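Local coordinates for protein glutamate--cysteine ligase GshA (Methylobacillus flagellatus KT, PDB 3K1T) that probably acts as a ligase of the glutamate–cysteine ligase family, joining glutamate to cysteine to give gamma-glutamylcysteine, at residues A[17-22]-A[399-404]; A[53-58]-A[332-337]; A[343-348]-A[355-360]. All blocks are in the same frame, centred on the assembly; numbering follows the deposited sequence.

How the interactions relate
The segments of interactions 2 and 3 reach the same antiparallel sheet, interaction 2 through the turn and loop at its margin, and interaction 1 packs helix 13-23 against helix 398-421 beside it. Their centres are about 14 Å apart for 1 and 2, about 14 Å for 2 and 3, and about 17 Å for 1 and 3. Along the chain, interaction 1 joins the two ends and encloses the others, with interaction 2 closing before interaction 3 opens; strand 335-337 pairs directly with strand 340-349. E335 bridges all three: OE1 lies 2.6 Å from Y358 OH, probably hydrogen-bonded, and forms a long, weak ion pair with R401. L57 packs on L18 and A404. The N- and C-terminal helices are thus joined to this sheet.

Interaction 1: residues A[17-22]-A[399-404]; sequences TLEKRL and PNRFYA
L22 and E19, one turn apart on helix 13-23, both face A404 of helix 398-421, and the two short segments run almost perpendicular, at 85°, with axes 9.9 Å apart. L22 can be followed outward. Its CB lies at the edge of the Y403 ring, near the ring plane, 4.2 Å from CE2. Beyond it, with CG anti to the carbonyl carbon (chi1 -60°) and CD1 extended beyond it (chi2 174°), CD1 is brought against the alanine: L22 CD1 comes 3.5 Å from A404 CB, tighter than usual for two carbons, and 3.6 Å from A404 CA. E19 meets the same methyl from a second direction, its CG 4.2 Å from A404 CB, while its extended chain brings OE2 to 3.5 Å from R401 CA. E19 OE2 is also 4.0 Å from R401 NE, opposite charges near each other but beyond a salt bridge; R401 NE forms one with D396. The Y403 hydroxyl likewise turns elsewhere, to E30. Around this helix crossing, L22 also packs on F222 and I226 of helix 210-226, and with Y403 it touches I29 of helix 26-40, so four helices meet here.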
loop_
_atom_site.group_PDB
_atom_site.type_symbol
_atom_site.label_atom_id
_atom_site.label_comp_id
_atom_site.label_asym_id
_atom_site.label_seq_id
_atom_site.Cartn_x
_atom_site.Cartn_y
_atom_site.Cartn_z
ATOM N N THR A 17 20.945 -17.926 -11.025
ATOM C CA THR A 17 21.981 -16.905 -10.917
ATOM C C THR A 17 21.345 -15.514 -10.747
ATOM O O THR A 17 21.756 -14.727 -9.910
ATOM C CB THR A 17 22.907 -16.899 -12.147
ATOM O OG1 THR A 17 23.556 -18.174 -12.248
ATOM C CG2 THR A 17 23.971 -15.758 -12.049
ATOM N N LEU A 18 20.383 -15.200 -11.592
ATOM C CA LEU A 18 19.619 -13.950 -11.432
ATOM C C LEU A 18 19.006 -13.817 -10.053
ATOM O O LEU A 18 19.150 -12.760 -9.400
ATOM C CB LEU A 18 18.555 -13.852 -12.501
ATOM C CG LEU A 18 17.544 -12.695 -12.377
ATOM C CD1 LEU A 18 18.209 -11.335 -12.438
ATOM C CD2 LEU A 18 16.469 -12.833 -13.471
ATOM N N GLU A 19 18.294 -14.856 -9.606
ATOM C CA GLU A 19 17.688 -14.836 -8.275
ATOM C C GLU A 19 18.726 -14.585 -7.174
ATOM O O GLU A 19 18.482 -13.765 -6.285
ATOM C CB GLU A 19 16.911 -16.125 -8.003
ATOM C CG GLU A 19 15.635 -16.222 -8.811
ATOM C CD GLU A 19 15.022 -17.631 -8.877
ATOM O OE1 GLU A 19 15.768 -18.623 -8.765
ATOM O OE2 GLU A 19 13.767 -17.721 -9.062
ATOM N N LYS A 20 19.868 -15.268 -7.247
ATOM C CA LYS A 20 20.943 -15.052 -6.282
ATOM C C LYS A 20 21.449 -13.608 -6.302
ATOM O O LYS A 20 21.657 -13.029 -5.243
ATOM C CB LYS A 20 22.126 -16.008 -6.520
ATOM C CG LYS A 20 21.788 -17.441 -6.196
ATOM C CD LYS A 20 23.010 -18.372 -6.234
ATOM C CE LYS A 20 23.282 -18.962 -7.595
ATOM N NZ LYS A 20 24.296 -20.091 -7.385
ATOM N N ARG A 21 21.652 -13.036 -7.489
ATOM C CA ARG A 21 22.103 -11.642 -7.579
ATOM C C ARG A 21 21.075 -10.681 -6.949
ATOM O O ARG A 21 21.457 -9.749 -6.220
ATOM C CB ARG A 21 22.394 -11.248 -9.041
ATOM C CG ARG A 21 23.588 -11.985 -9.681
ATOM C CD ARG A 21 24.975 -11.610 -9.126
ATOM N NE ARG A 21 25.959 -12.277 -9.978
ATOM C CZ ARG A 21 26.282 -13.577 -9.906
ATOM N NH1 ARG A 21 25.742 -14.366 -8.978
ATOM N NH2 ARG A 21 27.139 -14.112 -10.778
ATOM N N LEU A 22 19.775 -10.903 -7.216
ATOM C CA LEU A 22 18.713 -10.049 -6.654
ATOM C C LEU A 22 18.684 -10.154 -5.124
ATOM O O LEU A 22 18.555 -9.141 -4.412
ATOM C CB LEU A 22 17.325 -10.408 -7.222
ATOM C CG LEU A 22 17.110 -10.285 -8.728
ATOM C CD1 LEU A 22 15.685 -10.855 -9.079
ATOM C CD2 LEU A 22 17.289 -8.823 -9.205
ATOM N N PRO A 399 8.483 -17.374 -2.899
ATOM C CA PRO A 399 8.554 -15.926 -2.656
ATOM C C PRO A 399 9.733 -15.248 -3.351
ATOM O O PRO A 399 9.678 -14.043 -3.618
ATOM C CB PRO A 399 8.721 -15.802 -1.150
ATOM C CG PRO A 399 8.458 -17.181 -0.580
ATOM C CD PRO A 399 8.562 -18.176 -1.659
ATOM N N ASN A 400 10.768 -16.003 -3.632
ATOM C CA ASN A 400 11.949 -15.483 -4.323
ATOM C C ASN A 400 11.795 -15.456 -5.851
ATOM O O ASN A 400 12.204 -14.473 -6.506
ATOM C CB ASN A 400 13.197 -16.243 -3.845
ATOM C CG ASN A 400 13.543 -15.935 -2.428
ATOM O OD1 ASN A 400 13.202 -14.864 -1.911
ATOM N ND2 ASN A 400 14.263 -16.848 -1.769
ATOM N N ARG A 401 11.132 -16.482 -6.406
ATOM C CA ARG A 401 10.720 -16.464 -7.787
ATOM C C ARG A 401 9.825 -15.246 -8.043
ATOM O O ARG A 401 10.020 -14.505 -9.037
ATOM C CB ARG A 401 9.977 -17.765 -8.133
ATOM C CG ARG A 401 9.282 -17.774 -9.542
ATOM C CD ARG A 401 10.185 -18.211 -10.638
ATOM N NE ARG A 401 10.535 -19.639 -10.546
ATOM C CZ ARG A 401 9.841 -20.658 -11.025
ATOM N NH1 ARG A 401 8.704 -20.465 -11.671
ATOM N NH2 ARG A 401 10.287 -21.902 -10.840
ATOM N N PHE A 402 8.836 -15.042 -7.167
ATOM C CA PHE A 402 7.874 -13.942 -7.364
ATOM C C PHE A 402 8.475 -12.573 -7.111
ATOM O O PHE A 402 8.101 -11.602 -7.779
ATOM C CB PHE A 402 6.517 -14.235 -6.644
ATOM C CG PHE A 402 5.656 -15.134 -7.458
ATOM C CD1 PHE A 402 5.873 -16.515 -7.465
ATOM C CD2 PHE A 402 4.734 -14.614 -8.338
ATOM C CE1 PHE A 402 5.145 -17.347 -8.270
ATOM C CE2 PHE A 402 3.985 -15.454 -9.151
ATOM C CZ PHE A 402 4.206 -16.817 -9.126
ATOM N N TYR A 403 9.455 -12.489 -6.202
ATOM C CA TYR A 403 10.225 -11.267 -6.045
ATOM C C TYR A 403 10.936 -10.923 -7.367
ATOM O O TYR A 403 10.888 -9.747 -7.823
ATOM C CB TYR A 403 11.227 -11.314 -4.867
ATOM C CG TYR A 403 12.036 -10.048 -4.737
ATOM C CD1 TYR A 403 11.436 -8.847 -4.364
ATOM C CD2 TYR A 403 13.412 -10.034 -4.982
ATOM C CE1 TYR A 403 12.155 -7.676 -4.247
ATOM C CE2 TYR A 403 14.156 -8.827 -4.881
ATOM C CZ TYR A 403 13.513 -7.653 -4.522
ATOM O OH TYR A 403 14.229 -6.457 -4.414
ATOM N N ALA A 404 11.578 -11.928 -7.979
ATOM C CA ALA A 404 12.233 -11.729 -9.268
ATOM C C ALA A 404 11.226 -11.296 -10.351
ATOM O O ALA A 404 11.515 -10.387 -11.120
ATOM C CB ALA A 404 13.025 -12.996 -9.724
#

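Interaction 2: residues A[53-58]-A[332-337]; sequences AGFKLA and YTFEHL
The turn of the beta hairpin formed by strands 45-52 and 57-63 packs here, through A53 and F55, on Y332 and F334 of the loop that leads into strand 335-337. The turn is closed by a backbone bond from A53 N to K56 O, 2.9 Å long, and passes through G54 at a positive phi. Its packing surface is built from within: F55 CG sits between the backbone N and the carbonyl carbon (chi1 61°), which folds the ring back so that A53 CB lies 3.8 Å above the F55 ring plane, over the ring centre. The compact unit then meets the loop at several points. A53 CB abuts the loop backbone, 3.2 Å from Y332 O, and A53 O points at the edge of the F334 ring, near its plane, 3.2 Å from CD2. F55 reaches both aromatic rings with neighbouring atoms: its CZ is 4.2 Å from Y332 CD2, which lies at the F55 edge, and its CE2 is 4.1 Å from F334 CE2, at the F334 edge. The side chains meet obliquely, through apolar contacts. Other rings extend the cluster, since F55 meets Y269 edge-to-face and Y332 meets F279 in the same way, while the Y332 hydroxyl bonds to E277 O. Further along, the loop is held by local bonds and by T8 and A342. T333 OG1 accepts from E335 N at 3.3 Å, an ST turn at the entrance to the strand. Just beyond, H336 ND1 donates to F334 O at 3.0 Å (158° at the hydrogen); the oxygen lies in the imidazole plane, but the donor stands above the carbonyl plane, 70° out of it.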
loop_
_atom_site.group_PDB
_atom_site.type_symbol
_atom_site.label_atom_id
_atom_site.label_comp_id
_atom_site.label_asym_id
_atom_site.label_seq_id
_atom_site.Cartn_x
_atom_site.Cartn_y
_atom_site.Cartn_z
ATOM N N ALA A 53 12.056 -18.797 -19.084
ATOM C CA ALA A 53 12.615 -19.823 -19.959
ATOM C C ALA A 53 13.600 -20.711 -19.189
ATOM O O ALA A 53 14.207 -21.621 -19.771
ATOM C CB ALA A 53 13.337 -19.126 -21.132
ATOM N N GLY A 54 13.814 -20.423 -17.902
ATOM C CA GLY A 54 14.873 -21.112 -17.132
ATOM C C GLY A 54 16.263 -20.569 -17.427
ATOM O O GLY A 54 17.084 -20.393 -16.512
ATOM N N PHE A 55 16.544 -20.321 -18.709
ATOM C CA PHE A 55 17.800 -19.676 -19.111
ATOM C C PHE A 55 17.700 -18.144 -19.299
ATOM O O PHE A 55 18.706 -17.465 -19.626
ATOM C CB PHE A 55 18.347 -20.362 -20.372
ATOM C CG PHE A 55 17.448 -20.288 -21.567
ATOM C CD1 PHE A 55 17.349 -19.107 -22.310
ATOM C CD2 PHE A 55 16.741 -21.399 -21.986
ATOM C CE1 PHE A 55 16.543 -19.033 -23.428
ATOM C CE2 PHE A 55 15.925 -21.333 -23.117
ATOM C CZ PHE A 55 15.839 -20.164 -23.843
ATOM N N LYS A 56 16.509 -17.603 -19.048
ATOM C CA LYS A 56 16.197 -16.201 -19.282
ATOM C C LYS A 56 14.891 -15.868 -18.562
ATOM O O LYS A 56 14.011 -16.714 -18.469
ATOM C CB LYS A 56 15.956 -16.014 -20.825
ATOM C CG LYS A 56 15.952 -14.667 -21.257
ATOM C CD LYS A 56 16.144 -14.515 -22.725
ATOM C CE LYS A 56 16.195 -13.060 -23.062
ATOM N NZ LYS A 56 17.396 -12.768 -23.901
ATOM N N LEU A 57 14.741 -14.628 -18.090
ATOM C CA LEU A 57 13.494 -14.133 -17.518
ATOM C C LEU A 57 13.267 -12.710 -18.060
ATOM O O LEU A 57 13.983 -11.802 -17.692
ATOM C CB LEU A 57 13.527 -14.141 -15.982
ATOM C CG LEU A 57 12.277 -13.586 -15.298
ATOM C CD1 LEU A 57 10.992 -14.417 -15.601
ATOM C CD2 LEU A 57 12.559 -13.459 -13.765
ATOM N N ALA A 58 12.306 -12.551 -18.964
ATOM C CA ALA A 58 12.194 -11.324 -19.746
ATOM C C ALA A 58 10.752 -10.877 -19.911
ATOM O O ALA A 58 9.826 -11.696 -19.986
ATOM C CB ALA A 58 12.909 -11.477 -21.164
ATOM N N TYR A 332 11.094 -18.435 -24.639
ATOM C CA TYR A 332 10.276 -19.602 -24.297
ATOM C C TYR A 332 9.679 -19.416 -22.924
ATOM O O TYR A 332 10.272 -18.735 -22.055
ATOM C CB TYR A 332 11.132 -20.880 -24.301
ATOM C CG TYR A 332 11.439 -21.362 -25.694
ATOM C CD1 TYR A 332 10.566 -22.209 -26.357
ATOM C CD2 TYR A 332 12.608 -20.969 -26.339
ATOM C CE1 TYR A 332 10.825 -22.644 -27.655
ATOM C CE2 TYR A 332 12.885 -21.393 -27.643
ATOM C CZ TYR A 332 11.980 -22.225 -28.301
ATOM O OH TYR A 332 12.244 -22.668 -29.588
ATOM N N THR A 333 8.496 -19.994 -22.712
ATOM C CA THR A 333 8.035 -20.245 -21.353
ATOM C C THR A 333 7.965 -21.755 -21.131
ATOM O O THR A 333 7.337 -22.468 -21.921
ATOM C CB THR A 333 6.665 -19.636 -21.001
ATOM O OG1 THR A 333 6.205 -20.193 -19.731
ATOM C CG2 THR A 333 5.596 -19.889 -22.121
ATOM N N PHE A 334 8.598 -22.240 -20.056
ATOM C CA PHE A 334 8.519 -23.662 -19.703
ATOM C C PHE A 334 7.673 -23.895 -18.464
ATOM O O PHE A 334 7.611 -25.010 -17.965
ATOM C CB PHE A 334 9.913 -24.281 -19.543
ATOM C CG PHE A 334 10.716 -24.216 -20.796
ATOM C CD1 PHE A 334 10.293 -24.881 -21.926
ATOM C CD2 PHE A 334 11.824 -23.417 -20.882
ATOM C CE1 PHE A 334 11.013 -24.801 -23.119
ATOM C CE2 PHE A 334 12.551 -23.335 -22.062
ATOM C CZ PHE A 334 12.136 -24.032 -23.186
ATOM N N GLU A 335 6.964 -22.873 -17.993
ATOM C CA GLU A 335 6.040 -23.098 -16.884
ATOM C C GLU A 335 4.799 -23.838 -17.415
ATOM O O GLU A 335 4.283 -23.491 -18.484
ATOM C CB GLU A 335 5.641 -21.776 -16.236
ATOM C CG GLU A 335 6.807 -21.023 -15.630
ATOM C CD GLU A 335 6.343 -19.872 -14.721
ATOM O OE1 GLU A 335 5.861 -20.153 -13.601
ATOM O OE2 GLU A 335 6.419 -18.704 -15.151
ATOM N N HIS A 336 4.361 -24.859 -16.694
ATOM C CA HIS A 336 3.183 -25.616 -17.045
ATOM C C HIS A 336 2.307 -25.842 -15.812
ATOM O O HIS A 336 2.794 -26.161 -14.714
ATOM C CB HIS A 336 3.548 -27.006 -17.556
ATOM C CG HIS A 336 4.094 -27.047 -18.942
ATOM N ND1 HIS A 336 5.359 -26.590 -19.262
ATOM C CD2 HIS A 336 3.555 -27.522 -20.094
ATOM C CE1 HIS A 336 5.577 -26.800 -20.555
ATOM N NE2 HIS A 336 4.493 -27.345 -21.087
ATOM N N LEU A 337 1.003 -25.755 -16.027
ATOM C CA LEU A 337 0.018 -26.267 -15.080
ATOM C C LEU A 337 -0.450 -27.593 -15.645
ATOM O O LEU A 337 -1.261 -27.653 -16.571
ATOM C CB LEU A 337 -1.157 -25.285 -14.915
ATOM C CG LEU A 337 -2.166 -25.646 -13.810
ATOM C CD1 LEU A 337 -1.559 -25.329 -12.426
ATOM C CD2 LEU A 337 -3.524 -24.867 -14.071
#

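Interaction 3: residues A[343-348]-A[355-360]; sequences EPVIYM and GGFYRV. With SO4 (sulfate ion), chain B.
V345 and F357, a hydrogen-bonded antiparallel pair, form the apolar centre of the beta hairpin of strands 340-349 and 352-361. In the V345 conformer given, one of two, CB lies 4.2 Å from the F357 ring centroid and only 9° off the ring normal, a CH-pi contact over the face. Y347, on the same sheet face, brings its CE1 to 3.5 Å from F357 CE1, with the ring planes oblique at 50°. The other face carries P344 and Y358, where P344 CD touches Y358 CE1 at 3.9 Å. Between the faces, five backbone bonds pair the strands, among them V345 N to F357 O at 2.8 Å. G356 CA makes a CA-H...O contact with V345 O at 3.1 Å. Outward, R359 crosses V345, whose CG2, in that same conformer, lies over one guanidinium face. Past it, a sulfate, probably from the crystallisation liquor, occupies the polar edge, which S47, N63 and G67 complete. D49 forms a salt bridge with R359 NH2 as well. Y347 OH makes a weak bond, 2.6 Å, to sulfate O2; beside weaker ones from the same guanidinium, R359 NH2 makes a firmer bond, 2.9 Å to sulfate O1, with 160° at the hydrogen.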
loop_
_atom_site.group_PDB
_atom_site.type_symbol
_atom_site.label_atom_id
_atom_site.label_comp_id
_atom_site.label_asym_id
_atom_site.label_seq_id
_atom_site.Cartn_x
_atom_site.Cartn_y
_atom_site.Cartn_z
ATOM N N GLU A 343 2.001 -18.631 -18.432
ATOM C CA GLU A 343 2.923 -17.519 -18.413
ATOM C C GLU A 343 2.344 -16.366 -17.591
ATOM O O GLU A 343 1.157 -16.083 -17.687
ATOM C CB GLU A 343 3.336 -17.070 -19.827
ATOM C CG GLU A 343 2.196 -16.762 -20.817
ATOM C CD GLU A 343 2.712 -16.643 -22.229
ATOM O OE1 GLU A 343 3.403 -15.625 -22.493
ATOM O OE2 GLU A 343 2.466 -17.566 -23.055
ATOM N N PRO A 344 3.181 -15.719 -16.772
ATOM C CA PRO A 344 2.654 -14.763 -15.791
ATOM C C PRO A 344 2.473 -13.336 -16.304
ATOM O O PRO A 344 3.198 -12.866 -17.204
ATOM C CB PRO A 344 3.735 -14.759 -14.684
ATOM C CG PRO A 344 4.993 -15.028 -15.474
ATOM C CD PRO A 344 4.580 -16.080 -16.477
ATOM N N VAL A 345 1.503 -12.670 -15.678
ATOM C CA VAL A 345 1.174 -11.257 -15.891
ATOM C C VAL A 345 1.234 -10.557 -14.523
ATOM O O VAL A 345 0.521 -10.977 -13.608
ATOM C CB VAL A 345 -0.272 -11.108 -16.421
ATOM C CG1 VAL A 345 -0.560 -9.635 -16.798
ATOM C CG2 VAL A 345 -0.540 -12.052 -17.589
ATOM N N ILE A 346 2.058 -9.527 -14.388
ATOM C CA ILE A 346 2.274 -8.828 -13.146
ATOM C C ILE A 346 1.555 -7.467 -13.207
ATOM O O ILE A 346 1.776 -6.693 -14.149
ATOM C CB ILE A 346 3.797 -8.579 -12.891
ATOM C CG1 ILE A 346 4.641 -9.866 -13.043
ATOM C CG2 ILE A 346 4.001 -7.860 -11.507
ATOM C CD1 ILE A 346 4.178 -10.990 -12.324
ATOM N N TYR A 347 0.706 -7.195 -12.219
ATOM C CA TYR A 347 -0.063 -5.937 -12.105
ATOM C C TYR A 347 0.591 -4.951 -11.122
ATOM O O TYR A 347 1.015 -5.333 -10.002
ATOM C CB TYR A 347 -1.505 -6.244 -11.651
ATOM C CG TYR A 347 -2.439 -6.502 -12.793
ATOM C CD1 TYR A 347 -2.129 -7.460 -13.779
ATOM C CD2 TYR A 347 -3.610 -5.772 -12.936
ATOM C CE1 TYR A 347 -2.967 -7.665 -14.857
ATOM C CE2 TYR A 347 -4.474 -5.989 -14.002
ATOM C CZ TYR A 347 -4.135 -6.919 -14.973
ATOM O OH TYR A 347 -4.952 -7.089 -16.059
HETATM N N MSE A 348 0.634 -3.688 -11.532
HETATM C CA MSE A 348 1.144 -2.589 -10.754
HETATM C C MSE A 348 0.170 -1.434 -10.750
HETATM O O MSE A 348 -0.527 -1.211 -11.741
HETATM C CB MSE A 348 2.501 -2.136 -11.281
HETATM C CG MSE A 348 3.604 -3.189 -10.940
HETATM SE SE MSE A 348 5.046 -3.230 -12.249
HETATM C CE MSE A 348 3.994 -3.830 -13.765
ATOM N N GLY A 355 -0.110 -7.693 -7.508
ATOM C CA GLY A 355 -0.503 -9.081 -7.744
ATOM C C GLY A 355 -0.390 -9.415 -9.215
ATOM O O GLY A 355 0.442 -8.861 -9.922
ATOM N N GLY A 356 -1.255 -10.313 -9.671
ATOM C CA GLY A 356 -1.289 -10.739 -11.059
ATOM C C GLY A 356 -1.906 -12.103 -11.236
ATOM O O GLY A 356 -2.604 -12.602 -10.330
ATOM N N PHE A 357 -1.673 -12.700 -12.403
ATOM C CA PHE A 357 -2.243 -13.974 -12.720
ATOM C C PHE A 357 -1.443 -14.653 -13.808
ATOM O O PHE A 357 -0.706 -14.003 -14.515
ATOM C CB PHE A 357 -3.736 -13.837 -13.114
ATOM C CG PHE A 357 -3.982 -12.974 -14.316
ATOM C CD1 PHE A 357 -4.204 -11.602 -14.170
ATOM C CD2 PHE A 357 -4.036 -13.525 -15.576
ATOM C CE1 PHE A 357 -4.460 -10.806 -15.261
ATOM C CE2 PHE A 357 -4.280 -12.739 -16.715
ATOM C CZ PHE A 357 -4.481 -11.359 -16.557
ATOM N N TYR A 358 -1.569 -15.978 -13.908
ATOM C CA TYR A 358 -1.051 -16.702 -15.065
ATOM C C TYR A 358 -2.068 -16.792 -16.205
ATOM O O TYR A 358 -3.254 -17.016 -15.962
ATOM C CB TYR A 358 -0.701 -18.125 -14.672
ATOM C CG TYR A 358 0.602 -18.294 -13.911
ATOM C CD1 TYR A 358 1.796 -18.351 -14.592
ATOM C CD2 TYR A 358 0.621 -18.439 -12.517
ATOM C CE1 TYR A 358 2.995 -18.576 -13.924
ATOM C CE2 TYR A 358 1.847 -18.672 -11.833
ATOM C CZ TYR A 358 3.012 -18.737 -12.555
ATOM O OH TYR A 358 4.228 -18.974 -11.910
ATOM N N ARG A 359 -1.577 -16.685 -17.429
ATOM C CA ARG A 359 -2.344 -17.065 -18.616
ATOM C C ARG A 359 -2.025 -18.539 -18.878
ATOM O O ARG A 359 -0.894 -18.864 -19.237
ATOM C CB ARG A 359 -1.933 -16.253 -19.835
ATOM C CG ARG A 359 -2.033 -14.714 -19.681
ATOM C CD ARG A 359 -1.602 -14.012 -20.958
ATOM N NE ARG A 359 -1.295 -12.594 -20.718
ATOM C CZ ARG A 359 -2.202 -11.638 -20.500
ATOM N NH1 ARG A 359 -3.492 -11.917 -20.571
ATOM N NH2 ARG A 359 -1.816 -10.385 -20.227
ATOM N N VAL A 360 -3.030 -19.389 -18.711
ATOM C CA VAL A 360 -2.893 -20.820 -18.876
ATOM C C VAL A 360 -3.467 -21.132 -20.249
ATOM O O VAL A 360 -4.676 -20.982 -20.494
ATOM C CB VAL A 360 -3.596 -21.609 -17.728
ATOM C CG1 VAL A 360 -3.470 -23.178 -17.925
ATOM C CG2 VAL A 360 -3.076 -21.203 -16.334
HETATM S S SO4 B . -3.836 -7.404 -19.561
HETATM O O1 SO4 B . -4.112 -8.812 -19.392
HETATM O O2 SO4 B . -3.481 -7.067 -18.218
HETATM O O3 SO4 B . -2.719 -7.167 -20.447
HETATM O O4 SO4 B . -5.043 -6.678 -20.015
HETATM O O HOH W 1 1.376 -13.263 -19.735
#